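PDB 5K9Z: putative short-chain dehydrogenase/reductase, which probably acts as an NAD- or NADP-dependent oxidoreductase that interconverts alcohol and carbonyl groups. Local coordinates for residues G97-Y102 against L156-Y161. Numbering follows the deposited sequence.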
ATOM      1  N   GLY C  97      -5.586  -8.098  21.842  1.00 22.89           N
ATOM      2  CA  GLY C  97      -6.978  -7.968  21.451  1.00 20.96           C
ATOM      3  C   GLY C  97      -7.524  -6.685  22.031  1.00 26.45           C
ATOM      4  O   GLY C  97      -8.169  -6.698  23.085  1.00 33.98           O
ATOM      5  N   PHE C  98      -7.225  -5.563  21.385  1.00 24.61           N
ATOM      6  CA  PHE C  98      -7.403  -4.259  22.012  1.00 27.01           C
ATOM      7  C   PHE C  98      -7.552  -3.216  20.915  1.00 25.08           C
ATOM      8  O   PHE C  98      -6.841  -3.277  19.912  1.00 23.09           O
ATOM      9  CB  PHE C  98      -6.209  -3.921  22.916  1.00 24.46           C
ATOM     10  CG  PHE C  98      -6.320  -2.586  23.601  1.00 26.36           C
ATOM     11  CD1 PHE C  98      -6.991  -2.462  24.809  1.00 25.69           C
ATOM     12  CD2 PHE C  98      -5.758  -1.450  23.037  1.00 26.48           C
ATOM     13  CE1 PHE C  98      -7.084  -1.223  25.458  1.00 29.11           C
ATOM     14  CE2 PHE C  98      -5.862  -0.211  23.672  1.00 27.66           C
ATOM     15  CZ  PHE C  98      -6.523  -0.097  24.875  1.00 25.94           C
ATOM     16  N   VAL C  99      -8.469  -2.266  21.105  1.00 22.19           N
ATOM     17  CA  VAL C  99      -8.736  -1.228  20.113  1.00 24.60           C
ATOM     18  C   VAL C  99      -8.447   0.165  20.663  1.00 19.34           C
ATOM     19  O   VAL C  99      -7.728   0.957  20.033  1.00 19.61           O
ATOM     20  CB  VAL C  99     -10.189  -1.311  19.583  1.00 29.31           C
ATOM     21  CG1 VAL C  99     -10.431  -0.223  18.540  1.00 25.65           C
ATOM     22  CG2 VAL C  99     -10.455  -2.679  18.991  1.00 31.52           C
ATOM     23  N   GLY C 100      -9.059   0.507  21.797  1.00 16.95           N
ATOM     24  CA  GLY C 100      -8.789   1.776  22.465  1.00 19.19           C
ATOM     25  C   GLY C 100      -9.647   2.922  21.946  1.00 20.26           C
ATOM     26  O   GLY C 100     -10.872   2.782  21.776  1.00 17.01           O
ATOM     27  N   ALA C 101      -9.004   4.057  21.695  1.00 19.80           N
ATOM     28  CA  ALA C 101      -9.736   5.272  21.372  1.00 21.46           C
ATOM     29  C   ALA C 101     -10.413   5.170  20.013  1.00 18.95           C
ATOM     30  O   ALA C 101      -9.843   4.654  19.045  1.00 15.88           O
ATOM     31  CB  ALA C 101      -8.787   6.467  21.388  1.00 15.75           C
ATOM     32  N   TYR C 102     -11.637   5.674  19.927  1.00 16.15           N
ATOM     33  CA  TYR C 102     -12.311   5.741  18.637  1.00 24.98           C
ATOM     34  C   TYR C 102     -13.141   7.018  18.620  1.00 27.15           C
ATOM     35  O   TYR C 102     -13.260   7.721  19.634  1.00 25.92           O
ATOM     36  CB  TYR C 102     -13.210   4.514  18.360  1.00 16.28           C
ATOM     37  CG  TYR C 102     -14.421   4.566  19.224  1.00 22.89           C
ATOM     38  CD1 TYR C 102     -14.343   4.216  20.566  1.00 22.13           C
ATOM     39  CD2 TYR C 102     -15.631   5.065  18.726  1.00 23.16           C
ATOM     40  CE1 TYR C 102     -15.448   4.328  21.401  1.00 21.61           C
ATOM     41  CE2 TYR C 102     -16.744   5.189  19.557  1.00 19.20           C
ATOM     42  CZ  TYR C 102     -16.636   4.821  20.902  1.00 18.15           C
ATOM     43  OH  TYR C 102     -17.724   4.938  21.754  1.00 18.92           O
ATOM     44  N   LEU C 156      -9.761   2.041   7.837  1.00 16.02           N
ATOM     45  CA  LEU C 156     -10.035   0.671   8.264  1.00 17.24           C
ATOM     46  C   LEU C 156     -10.061   0.501   9.781  1.00 20.90           C
ATOM     47  O   LEU C 156     -10.267  -0.616  10.267  1.00 21.60           O
ATOM     48  CB  LEU C 156      -9.009  -0.286   7.625  1.00 14.69           C
ATOM     49  CG  LEU C 156      -9.120  -0.420   6.097  1.00 20.87           C
ATOM     50  CD1 LEU C 156      -8.094  -1.375   5.492  1.00 16.07           C
ATOM     51  CD2 LEU C 156     -10.537  -0.845   5.719  1.00 22.67           C
ATOM     52  N   GLY C 157      -9.771   1.545  10.537  1.00 21.36           N
ATOM     53  CA  GLY C 157      -9.863   1.495  11.984  1.00 15.42           C
ATOM     54  C   GLY C 157      -9.851   2.893  12.554  1.00 15.73           C
ATOM     55  O   GLY C 157      -9.756   3.881  11.816  1.00 18.98           O
ATOM     56  N   PRO C 158      -9.983   3.006  13.878  1.00 16.86           N
ATOM     57  CA  PRO C 158      -9.910   4.316  14.534  1.00 14.89           C
ATOM     58  C   PRO C 158      -8.559   4.987  14.324  1.00 19.65           C
ATOM     59  O   PRO C 158      -7.582   4.366  13.902  1.00 16.51           O
ATOM     60  CB  PRO C 158     -10.134   3.987  16.016  1.00 14.99           C
ATOM     61  CG  PRO C 158     -10.861   2.677  16.007  1.00 17.29           C
ATOM     62  CD  PRO C 158     -10.332   1.929  14.817  1.00 15.37           C
ATOM     63  N   HIS C 159      -8.504   6.286  14.657  1.00 17.11           N
ATOM     64  CA  HIS C 159      -7.299   7.066  14.377  1.00 20.82           C
ATOM     65  C   HIS C 159      -6.104   6.547  15.162  1.00 22.22           C
ATOM     66  O   HIS C 159      -5.029   6.337  14.599  1.00 15.29           O
ATOM     67  CB  HIS C 159      -7.520   8.542  14.693  1.00 18.14           C
ATOM     68  CG  HIS C 159      -8.550   9.195  13.832  1.00 20.69           C
ATOM     69  ND1 HIS C 159      -8.515   9.135  12.455  1.00 17.75           N
ATOM     70  CD2 HIS C 159      -9.641   9.930  14.153  1.00 18.32           C
ATOM     71  CE1 HIS C 159      -9.549   9.796  11.962  1.00 16.95           C
ATOM     72  NE2 HIS C 159     -10.244  10.294  12.971  1.00 20.14           N
ATOM     73  N   ALA C 160      -6.260   6.365  16.474  1.00 17.30           N
ATOM     74  CA  ALA C 160      -5.116   5.904  17.260  1.00 19.78           C
ATOM     75  C   ALA C 160      -4.717   4.500  16.848  1.00 15.81           C
ATOM     76  O   ALA C 160      -3.525   4.200  16.695  1.00 16.84           O
ATOM     77  CB  ALA C 160      -5.436   5.953  18.753  1.00 15.39           C
ATOM     78  N   TYR C 161      -5.710   3.632  16.656  1.00 17.19           N
ATOM     79  CA  TYR C 161      -5.465   2.289  16.150  1.00 19.42           C
ATOM     80  C   TYR C 161      -4.676   2.330  14.853  1.00 20.33           C
ATOM     81  O   TYR C 161      -3.640   1.671  14.721  1.00 14.93           O
ATOM     82  CB  TYR C 161      -6.801   1.593  15.922  1.00 13.95           C
ATOM     83  CG  TYR C 161      -6.746   0.111  15.665  1.00 16.75           C
ATOM     84  CD1 TYR C 161      -6.697  -0.788  16.733  1.00 14.80           C
ATOM     85  CD2 TYR C 161      -6.850  -0.403  14.367  1.00 16.10           C
ATOM     86  CE1 TYR C 161      -6.709  -2.147  16.520  1.00 20.24           C
ATOM     87  CE2 TYR C 161      -6.879  -1.775  14.141  1.00 13.81           C
ATOM     88  CZ  TYR C 161      -6.795  -2.636  15.220  1.00 23.48           C
ATOM     89  OH  TYR C 161      -6.805  -3.988  15.007  1.00 24.07           O
TER
HETATM   90  O   HOH W   1      -7.687   3.175  18.647  1.00 15.09           O
HETATM   91  O   HOH W   2      -8.746   6.980  17.725  1.00 14.54           O
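Pro158, the N-cap residue of helix 159-179, packs its ring against Val99, Ala101 and Tyr102, an example of a helix start meeting a strand through proline. Its CB presses on the carbonyl oxygen of Ala101, Pro158 CB to Ala101 O being a close 3.1 Å, and also lies near CA of Tyr102. The tip of the ring, CG, reaches two side chains: it is 3.8 Å from CB of Tyr102 and 3.9 Å from CG1 of Val99. CD, which closes the ring, lies nearer Val99 CG1 than Tyr102 CB. Val99 sets CG1 anti to its backbone N (chi1 -179°), where this methyl also brushes Tyr161 CD1. Alongside, the methyls of Ala101 and Ala160 meet near Trp113 and Thr116 of helix 110-138.

In the short-chain dehydrogenase/reductase fold, Gly97 closes the NNAG sequence that follows a central strand of the Rossmann sheet, while Tyr161 opens the YxxxK motif, whose tyrosine is the catalytic acid-base in characterised relatives. Tyr161 points its CB toward 97-102, and with CG anti to the backbone N (chi1 -168°) the ring presents its edge to two backbone carbonyls. Tyr161 CE1 sits 3.6 Å from Phe98 O, in the ring plane, and CD1 lies 3.9 Å from Val99 O.

Water replaces direct polar pairing. One molecule donates to Val99 O and Ala101 O, at 2.6 Å each, and weakly accepts from Tyr161 N at 2.8 Å. A second accepts from Ala160 N and gives a weak bond to Ala101 O, so amides of the first helical turn are tied to the strand. Residues 100-102 pair antiparallel with a strand of the second subunit, carrying the contact to the dimer interface, where His159 stacks on His266 of that subunit.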